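Local coordinates for protein OLD nuclease (Thermus scotoductus, PDB 6P74) that degrades linear and supercoiled double-stranded DNA with a metal-dependent Toprim nuclease domain and carries a DNA-stimulated ATPase domain, at residues E470-L483 and D510-V522. Residues are numbered along the deposited sequence; the frame is centred on the assembly and turned at random. Where two conformers were deposited one is given.
Sequences ERVFVVQPSLEAAL and DALRPFVEAIRQV
F473 lies flat against helix 513-522, an example of an edge strand covered by a terminal helix that runs nearly antiparallel to it: strand 472-475 and helix 513-522 come within 7.1 Å, axis to axis, with 156° between their directions. A518 sits over one ring face, its CA 3.7 Å from the F473 ring centroid in a CH-pi contact. Q521 brings its amide to the ring edge, OE1 3.4 Å from F473 CZ, and the amide stands steeply to the ring. Farther along the strand, P514 sets CB and CG against V474 O.

A second apolar group gathers along the short helix 479-483. L479, with CG anti to its backbone N (chi1 -177°), lays CD1 over a face of the F515 ring, 4.2 Å from the centroid, and the same methyl meets L512 CD1 at 3.7 Å. A482 CB packs on A511 CB.

Polar links are few. At one end of the contact Q521 NE2 donates to E470 O at 3.0 Å, nearly straight (171°) and within both the amide and carbonyl planes, which helps to set the amide's rotation.

Segment 470-483 also carries E480, which binds samarium together with D431. In the Toprim domain, strand 472-475 borders the parallel sheet beside strand 426-431, while helix 379-391 touches L479 and F515, and helix 493-501 packs on L483 and L512.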
ATOM      1  N   GLU A 470     -19.391  40.063   7.102  1.00 56.79           N
ATOM      2  CA  GLU A 470     -18.671  40.068   5.841  1.00 59.58           C
ATOM      3  C   GLU A 470     -18.975  38.853   4.982  1.00 64.90           C
ATOM      4  O   GLU A 470     -18.605  38.843   3.801  1.00 64.05           O
ATOM      5  CB  GLU A 470     -17.160  40.186   6.102  1.00 59.70           C
ATOM      6  CG  GLU A 470     -16.467  38.917   6.587  1.00 63.26           C
ATOM      7  CD  GLU A 470     -16.735  38.585   8.049  1.00 70.63           C
ATOM      8  OE1 GLU A 470     -17.344  39.403   8.770  1.00 73.48           O
ATOM      9  OE2 GLU A 470     -16.329  37.479   8.478  1.00 84.90           O
ATOM     10  N   ARG A 471     -19.662  37.850   5.522  1.00 64.91           N
ATOM     11  CA  ARG A 471     -20.004  36.655   4.767  1.00 68.65           C
ATOM     12  C   ARG A 471     -21.489  36.560   4.444  1.00 66.27           C
ATOM     13  O   ARG A 471     -21.919  35.560   3.857  1.00 65.18           O
ATOM     14  CB  ARG A 471     -19.553  35.410   5.539  1.00 65.12           C
ATOM     15  CG  ARG A 471     -18.101  35.490   5.981  1.00 77.96           C
ATOM     16  CD  ARG A 471     -17.362  34.164   5.793  1.00 76.32           C
ATOM     17  NE  ARG A 471     -17.494  33.279   6.923  1.00 88.35           N
ATOM     18  CZ  ARG A 471     -16.824  33.440   8.057  1.00 99.98           C
ATOM     19  NH1 ARG A 471     -16.012  34.485   8.172  1.00114.02           N
ATOM     20  NH2 ARG A 471     -16.969  32.577   9.065  1.00 88.30           N
ATOM     21  N   VAL A 472     -22.282  37.565   4.808  1.00 63.12           N
ATOM     22  CA  VAL A 472     -23.735  37.501   4.712  1.00 64.81           C
ATOM     23  C   VAL A 472     -24.242  38.597   3.791  1.00 63.76           C
ATOM     24  O   VAL A 472     -23.904  39.774   3.968  1.00 60.42           O
ATOM     25  CB  VAL A 472     -24.398  37.608   6.094  1.00 59.44           C
ATOM     26  CG1 VAL A 472     -25.932  37.536   5.948  1.00 54.35           C
ATOM     27  CG2 VAL A 472     -23.936  36.502   6.927  1.00 54.50           C
ATOM     28  N   PHE A 473     -25.064  38.203   2.820  1.00 65.13           N
ATOM     29  CA  PHE A 473     -25.754  39.125   1.924  1.00 65.01           C
ATOM     30  C   PHE A 473     -27.257  39.034   2.172  1.00 60.96           C
ATOM     31  O   PHE A 473     -27.805  37.933   2.257  1.00 60.45           O
ATOM     32  CB  PHE A 473     -25.406  38.803   0.467  1.00 58.59           C
ATOM     33  CG  PHE A 473     -23.944  38.999   0.155  1.00 59.09           C
ATOM     34  CD1 PHE A 473     -22.994  38.107   0.628  1.00 61.41           C
ATOM     35  CD2 PHE A 473     -23.515  40.117  -0.535  1.00 59.80           C
ATOM     36  CE1 PHE A 473     -21.639  38.305   0.385  1.00 62.88           C
ATOM     37  CE2 PHE A 473     -22.161  40.315  -0.808  1.00 61.90           C
ATOM     38  CZ  PHE A 473     -21.222  39.405  -0.352  1.00 58.72           C
ATOM     39  N   VAL A 474     -27.927  40.182   2.294  1.00 60.86           N
ATOM     40  CA  VAL A 474     -29.345  40.188   2.623  1.00 65.04           C
ATOM     41  C   VAL A 474     -30.124  40.775   1.456  1.00 60.00           C
ATOM     42  O   VAL A 474     -29.899  41.926   1.071  1.00 59.51           O
ATOM     43  CB  VAL A 474     -29.639  40.953   3.913  1.00 61.46           C
ATOM     44  CG1 VAL A 474     -31.129  40.849   4.199  1.00 63.54           C
ATOM     45  CG2 VAL A 474     -28.799  40.364   5.099  1.00 62.32           C
ATOM     46  N   VAL A 475     -31.046  39.990   0.898  1.00 63.88           N
ATOM     47  CA  VAL A 475     -31.939  40.500  -0.144  1.00 69.44           C
ATOM     48  C   VAL A 475     -33.119  41.198   0.523  1.00 64.27           C
ATOM     49  O   VAL A 475     -33.895  40.559   1.238  1.00 62.64           O
ATOM     50  CB  VAL A 475     -32.427  39.378  -1.069  1.00 64.11           C
ATOM     51  CG1 VAL A 475     -33.289  40.003  -2.180  1.00 55.07           C
ATOM     52  CG2 VAL A 475     -31.265  38.623  -1.656  1.00 55.74           C
ATOM     53  N   GLN A 476     -33.252  42.507   0.292  1.00 60.96           N
ATOM     54  CA  GLN A 476     -34.266  43.393   0.885  1.00 63.46           C
ATOM     55  C   GLN A 476     -35.341  43.733  -0.136  1.00 66.55           C
ATOM     56  O   GLN A 476     -35.011  44.303  -1.190  1.00 67.37           O
ATOM     57  CB  GLN A 476     -33.609  44.696   1.341  1.00 63.07           C
ATOM     58  CG  GLN A 476     -32.392  44.517   2.193  1.00 72.83           C
ATOM     59  CD  GLN A 476     -32.024  45.809   2.860  1.00 81.34           C
ATOM     60  OE1 GLN A 476     -31.278  46.605   2.302  1.00 87.16           O
ATOM     61  NE2 GLN A 476     -32.587  46.053   4.041  1.00 87.89           N
ATOM     62  N   PRO A 477     -36.624  43.478   0.142  1.00 61.43           N
ATOM     63  CA  PRO A 477     -37.106  42.747   1.311  1.00 60.07           C
ATOM     64  C   PRO A 477     -37.005  41.245   1.117  1.00 61.79           C
ATOM     65  O   PRO A 477     -36.965  40.537   2.116  1.00 57.37           O
ATOM     66  CB  PRO A 477     -38.572  43.167   1.430  1.00 63.25           C
ATOM     67  CG  PRO A 477     -38.967  43.576   0.019  1.00 70.11           C
ATOM     68  CD  PRO A 477     -37.714  44.204  -0.555  1.00 59.79           C
ATOM     69  N   SER A 478     -36.960  40.772  -0.128  1.00 59.08           N
ATOM     70  CA  SER A 478     -36.896  39.335  -0.398  1.00 65.91           C
ATOM     71  C   SER A 478     -36.556  39.121  -1.861  1.00 63.56           C
ATOM     72  O   SER A 478     -36.790  39.996  -2.695  1.00 60.81           O
ATOM     73  CB  SER A 478     -38.227  38.644  -0.096  1.00 67.31           C
ATOM     74  OG  SER A 478     -39.227  39.152  -0.973  1.00 61.40           O
ATOM     75  N   LEU A 479     -36.054  37.922  -2.169  1.00 61.14           N
ATOM     76  CA  LEU A 479     -35.755  37.577  -3.558  1.00 62.67           C
ATOM     77  C   LEU A 479     -37.015  37.590  -4.403  1.00 62.78           C
ATOM     78  O   LEU A 479     -36.990  38.032  -5.562  1.00 64.39           O
ATOM     79  CB  LEU A 479     -35.060  36.211  -3.651  1.00 60.10           C
ATOM     80  CG  LEU A 479     -34.625  35.738  -5.050  1.00 64.99           C
ATOM     81  CD1 LEU A 479     -33.544  36.595  -5.620  1.00 60.66           C
ATOM     82  CD2 LEU A 479     -34.187  34.245  -5.094  1.00 64.05           C
ATOM     83  N   GLU A 480     -38.135  37.115  -3.845  1.00 59.46           N
ATOM     84  CA  GLU A 480     -39.394  37.178  -4.579  1.00 58.56           C
ATOM     85  C   GLU A 480     -39.720  38.605  -4.989  1.00 66.79           C
ATOM     86  O   GLU A 480     -40.159  38.851  -6.116  1.00 69.05           O
ATOM     87  CB  GLU A 480     -40.551  36.617  -3.757  1.00 60.13           C
ATOM     88  CG  GLU A 480     -40.451  35.161  -3.420  1.00 67.43           C
ATOM     89  CD  GLU A 480     -39.793  34.941  -2.084  1.00 64.11           C
ATOM     90  OE1 GLU A 480     -38.932  35.784  -1.727  1.00 61.44           O
ATOM     91  OE2 GLU A 480     -40.160  33.956  -1.396  1.00 68.08           O
ATOM     92  N   ALA A 481     -39.526  39.562  -4.081  1.00 71.71           N
ATOM     93  CA  ALA A 481     -39.823  40.943  -4.436  1.00 70.05           C
ATOM     94  C   ALA A 481     -38.798  41.482  -5.428  1.00 74.55           C
ATOM     95  O   ALA A 481     -39.159  42.199  -6.369  1.00 76.90           O
ATOM     96  CB  ALA A 481     -39.891  41.814  -3.180  1.00 60.57           C
ATOM     97  N   ALA A 482     -37.519  41.131  -5.253  1.00 66.63           N
ATOM     98  CA  ALA A 482     -36.512  41.563  -6.223  1.00 69.24           C
ATOM     99  C   ALA A 482     -36.814  41.041  -7.629  1.00 75.45           C
ATOM    100  O   ALA A 482     -36.551  41.738  -8.623  1.00 73.86           O
ATOM    101  CB  ALA A 482     -35.123  41.118  -5.767  1.00 64.30           C
ATOM    102  N   LEU A 483     -37.373  39.829  -7.739  1.00 70.04           N
ATOM    103  CA  LEU A 483     -37.669  39.259  -9.044  1.00 72.64           C
ATOM    104  C   LEU A 483     -39.017  39.698  -9.609  1.00 78.14           C
ATOM    105  O   LEU A 483     -39.263  39.469 -10.796  1.00 73.23           O
ATOM    106  CB  LEU A 483     -37.635  37.721  -9.003  1.00 65.02           C
ATOM    107  CG  LEU A 483     -36.266  37.071  -8.772  1.00 64.85           C
ATOM    108  CD1 LEU A 483     -36.428  35.555  -8.632  1.00 70.23           C
ATOM    109  CD2 LEU A 483     -35.228  37.438  -9.846  1.00 58.16           C
ATOM    110  N   ASP A 510     -30.630  46.964  -7.944  1.00 75.49           N
ATOM    111  CA  ASP A 510     -30.232  47.242  -6.538  1.00 77.30           C
ATOM    112  C   ASP A 510     -30.856  46.187  -5.619  1.00 67.94           C
ATOM    113  O   ASP A 510     -30.163  45.730  -4.687  1.00 66.72           O
ATOM    114  CB  ASP A 510     -30.620  48.663  -6.119  1.00 87.93           C
ATOM    115  CG  ASP A 510     -29.733  49.234  -5.026  1.00100.49           C
ATOM    116  OD1 ASP A 510     -28.532  48.899  -5.012  1.00106.70           O
ATOM    117  OD2 ASP A 510     -30.250  50.009  -4.198  1.00110.14           O
ATOM    118  N   ALA A 511     -32.116  45.823  -5.878  1.00 68.22           N
ATOM    119  CA  ALA A 511     -32.827  44.812  -5.060  1.00 68.91           C
ATOM    120  C   ALA A 511     -32.162  43.442  -5.239  1.00 67.67           C
ATOM    121  O   ALA A 511     -32.031  42.711  -4.239  1.00 67.58           O
ATOM    122  CB  ALA A 511     -34.286  44.773  -5.445  1.00 69.50           C
ATOM    123  N   LEU A 512     -31.761  43.119  -6.473  1.00 68.65           N
ATOM    124  CA  LEU A 512     -31.115  41.845  -6.769  1.00 73.82           C
ATOM    125  C   LEU A 512     -29.614  41.838  -6.475  1.00 70.23           C
ATOM    126  O   LEU A 512     -29.016  40.756  -6.364  1.00 71.57           O
ATOM    127  CB  LEU A 512     -31.347  41.513  -8.240  1.00 69.06           C
ATOM    128  CG  LEU A 512     -31.374  40.078  -8.726  1.00 71.81           C
ATOM    129  CD1 LEU A 512     -32.114  39.170  -7.777  1.00 65.41           C
ATOM    130  CD2 LEU A 512     -32.095  40.115 -10.052  1.00 80.71           C
ATOM    131  N   ARG A 513     -29.008  43.015  -6.344  1.00 61.18           N
ATOM    132  CA  ARG A 513     -27.559  43.120  -6.213  1.00 63.44           C
ATOM    133  C   ARG A 513     -26.965  42.259  -5.107  1.00 58.57           C
ATOM    134  O   ARG A 513     -25.937  41.613  -5.359  1.00 62.36           O
ATOM    135  CB  ARG A 513     -27.190  44.594  -5.998  1.00 71.73           C
ATOM    136  CG  ARG A 513     -25.730  44.829  -5.629  1.00 67.78           C
ATOM    137  CD  ARG A 513     -25.477  46.296  -5.281  1.00 57.58           C
ATOM    138  NE  ARG A 513     -25.608  47.153  -6.454  1.00 65.53           N
ATOM    139  CZ  ARG A 513     -25.871  48.450  -6.376  1.00 67.17           C
ATOM    140  NH1 ARG A 513     -26.057  49.002  -5.180  1.00 60.39           N
ATOM    141  NH2 ARG A 513     -25.968  49.185  -7.474  1.00 62.60           N
ATOM    142  N   PRO A 514     -27.524  42.191  -3.892  1.00 56.82           N
ATOM    143  CA  PRO A 514     -26.883  41.358  -2.863  1.00 63.26           C
ATOM    144  C   PRO A 514     -26.868  39.890  -3.241  1.00 66.29           C
ATOM    145  O   PRO A 514     -25.950  39.167  -2.834  1.00 62.85           O
ATOM    146  CB  PRO A 514     -27.723  41.643  -1.601  1.00 55.48           C
ATOM    147  CG  PRO A 514     -28.395  43.023  -1.923  1.00 50.82           C
ATOM    148  CD  PRO A 514     -28.744  42.827  -3.368  1.00 55.35           C
ATOM    149  N   PHE A 515     -27.826  39.443  -4.068  1.00 67.99           N
ATOM    150  CA  PHE A 515     -27.846  38.050  -4.490  1.00 62.65           C
ATOM    151  C   PHE A 515     -26.722  37.767  -5.468  1.00 60.72           C
ATOM    152  O   PHE A 515     -25.998  36.784  -5.314  1.00 58.15           O
ATOM    153  CB  PHE A 515     -29.199  37.689  -5.111  1.00 73.70           C
ATOM    154  CG  PHE A 515     -29.479  36.213  -5.124  1.00 70.20           C
ATOM    155  CD1 PHE A 515     -29.780  35.541  -3.953  1.00 70.98           C
ATOM    156  CD2 PHE A 515     -29.453  35.502  -6.291  1.00 77.49           C
ATOM    157  CE1 PHE A 515     -30.032  34.173  -3.951  1.00 71.73           C
ATOM    158  CE2 PHE A 515     -29.711  34.137  -6.293  1.00 82.22           C
ATOM    159  CZ  PHE A 515     -29.984  33.468  -5.114  1.00 68.79           C
ATOM    160  N   VAL A 516     -26.549  38.615  -6.488  1.00 64.88           N
ATOM    161  CA  VAL A 516     -25.490  38.282  -7.430  1.00 65.27           C
ATOM    162  C   VAL A 516     -24.117  38.589  -6.811  1.00 64.21           C
ATOM    163  O   VAL A 516     -23.148  37.866  -7.066  1.00 68.19           O
ATOM    164  CB  VAL A 516     -25.722  38.940  -8.826  1.00 63.78           C
ATOM    165  CG1 VAL A 516     -27.074  39.592  -8.940  1.00 60.44           C
ATOM    166  CG2 VAL A 516     -24.606  39.852  -9.265  1.00 61.02           C
ATOM    167  N   GLU A 517     -24.015  39.599  -5.941  1.00 60.34           N
ATOM    168  CA  GLU A 517     -22.735  39.817  -5.283  0.50 63.14           C
ATOM    169  C   GLU A 517     -22.374  38.655  -4.359  1.00 61.29           C
ATOM    170  O   GLU A 517     -21.195  38.278  -4.280  1.00 64.32           O
ATOM    171  CB  GLU A 517     -22.737  41.156  -4.543  0.50 64.04           C
ATOM    172  CG  GLU A 517     -21.812  42.163  -5.217  0.50 69.95           C
ATOM    173  CD  GLU A 517     -20.459  41.542  -5.577  0.50 86.44           C
ATOM    174  OE1 GLU A 517     -20.064  41.649  -6.768  0.50 84.99           O
ATOM    175  OE2 GLU A 517     -19.783  40.972  -4.674  0.50 91.06           O
ATOM    176  N   ALA A 518     -23.355  38.053  -3.679  1.00 61.09           N
ATOM    177  CA  ALA A 518     -23.066  36.839  -2.917  1.00 54.44           C
ATOM    178  C   ALA A 518     -22.416  35.779  -3.800  1.00 61.40           C
ATOM    179  O   ALA A 518     -21.425  35.138  -3.403  1.00 65.06           O
ATOM    180  CB  ALA A 518     -24.340  36.286  -2.283  1.00 58.99           C
ATOM    181  N   ILE A 519     -22.955  35.588  -5.014  1.00 57.53           N
ATOM    182  CA  ILE A 519     -22.426  34.563  -5.916  1.00 59.55           C
ATOM    183  C   ILE A 519     -21.032  34.942  -6.408  1.00 66.68           C
ATOM    184  O   ILE A 519     -20.141  34.085  -6.512  1.00 67.97           O
ATOM    185  CB  ILE A 519     -23.410  34.311  -7.073  1.00 60.85           C
ATOM    186  CG1 ILE A 519     -24.628  33.552  -6.541  1.00 62.28           C
ATOM    187  CG2 ILE A 519     -22.756  33.458  -8.168  1.00 58.78           C
ATOM    188  CD1 ILE A 519     -25.878  33.801  -7.294  1.00 68.63           C
ATOM    189  N   ARG A 520     -20.803  36.234  -6.668  1.00 71.80           N
ATOM    190  CA  ARG A 520     -19.467  36.687  -7.053  1.00 71.79           C
ATOM    191  C   ARG A 520     -18.458  36.473  -5.923  1.00 64.19           C
ATOM    192  O   ARG A 520     -17.303  36.130  -6.176  1.00 60.90           O
ATOM    193  CB  ARG A 520     -19.494  38.168  -7.466  1.00 71.73           C
ATOM    194  CG  ARG A 520     -20.212  38.459  -8.766  1.00 72.62           C
ATOM    195  CD  ARG A 520     -20.004  39.904  -9.191  1.00 78.83           C
ATOM    196  NE  ARG A 520     -20.830  40.242 -10.339  1.00 80.87           N
ATOM    197  CZ  ARG A 520     -20.483  39.997 -11.587  1.00 83.10           C
ATOM    198  NH1 ARG A 520     -19.313  39.432 -11.846  1.00 94.40           N
ATOM    199  NH2 ARG A 520     -21.304  40.312 -12.574  1.00 83.87           N
ATOM    200  N   GLN A 521     -18.865  36.689  -4.668  1.00 64.98           N
ATOM    201  CA  GLN A 521     -17.925  36.481  -3.561  1.00 60.72           C
ATOM    202  C   GLN A 521     -17.582  35.001  -3.391  1.00 63.48           C
ATOM    203  O   GLN A 521     -16.406  34.638  -3.231  1.00 69.40           O
ATOM    204  CB  GLN A 521     -18.488  37.057  -2.258  1.00 56.17           C
ATOM    205  CG  GLN A 521     -17.551  36.835  -1.024  1.00 61.97           C
ATOM    206  CD  GLN A 521     -17.832  37.828   0.122  1.00 65.64           C
ATOM    207  OE1 GLN A 521     -17.868  39.040  -0.088  1.00 61.84           O
ATOM    208  NE2 GLN A 521     -18.047  37.308   1.326  1.00 70.85           N
ATOM    209  N   VAL A 522     -18.591  34.125  -3.405  1.00 64.91           N
ATOM    210  CA  VAL A 522     -18.292  32.707  -3.198  1.00 68.41           C
ATOM    211  C   VAL A 522     -17.479  32.143  -4.357  1.00 73.99           C
ATOM    212  O   VAL A 522     -16.777  31.141  -4.189  1.00 80.99           O
ATOM    213  CB  VAL A 522     -19.572  31.873  -2.982  1.00 63.84           C
ATOM    214  CG1 VAL A 522     -20.222  31.552  -4.332  1.00 59.66           C
ATOM    215  CG2 VAL A 522     -19.255  30.547  -2.181  1.00 58.06           C
TER
HETATM  216  O   HOH W   1     -31.974  43.780  -1.500  1.00 63.99           O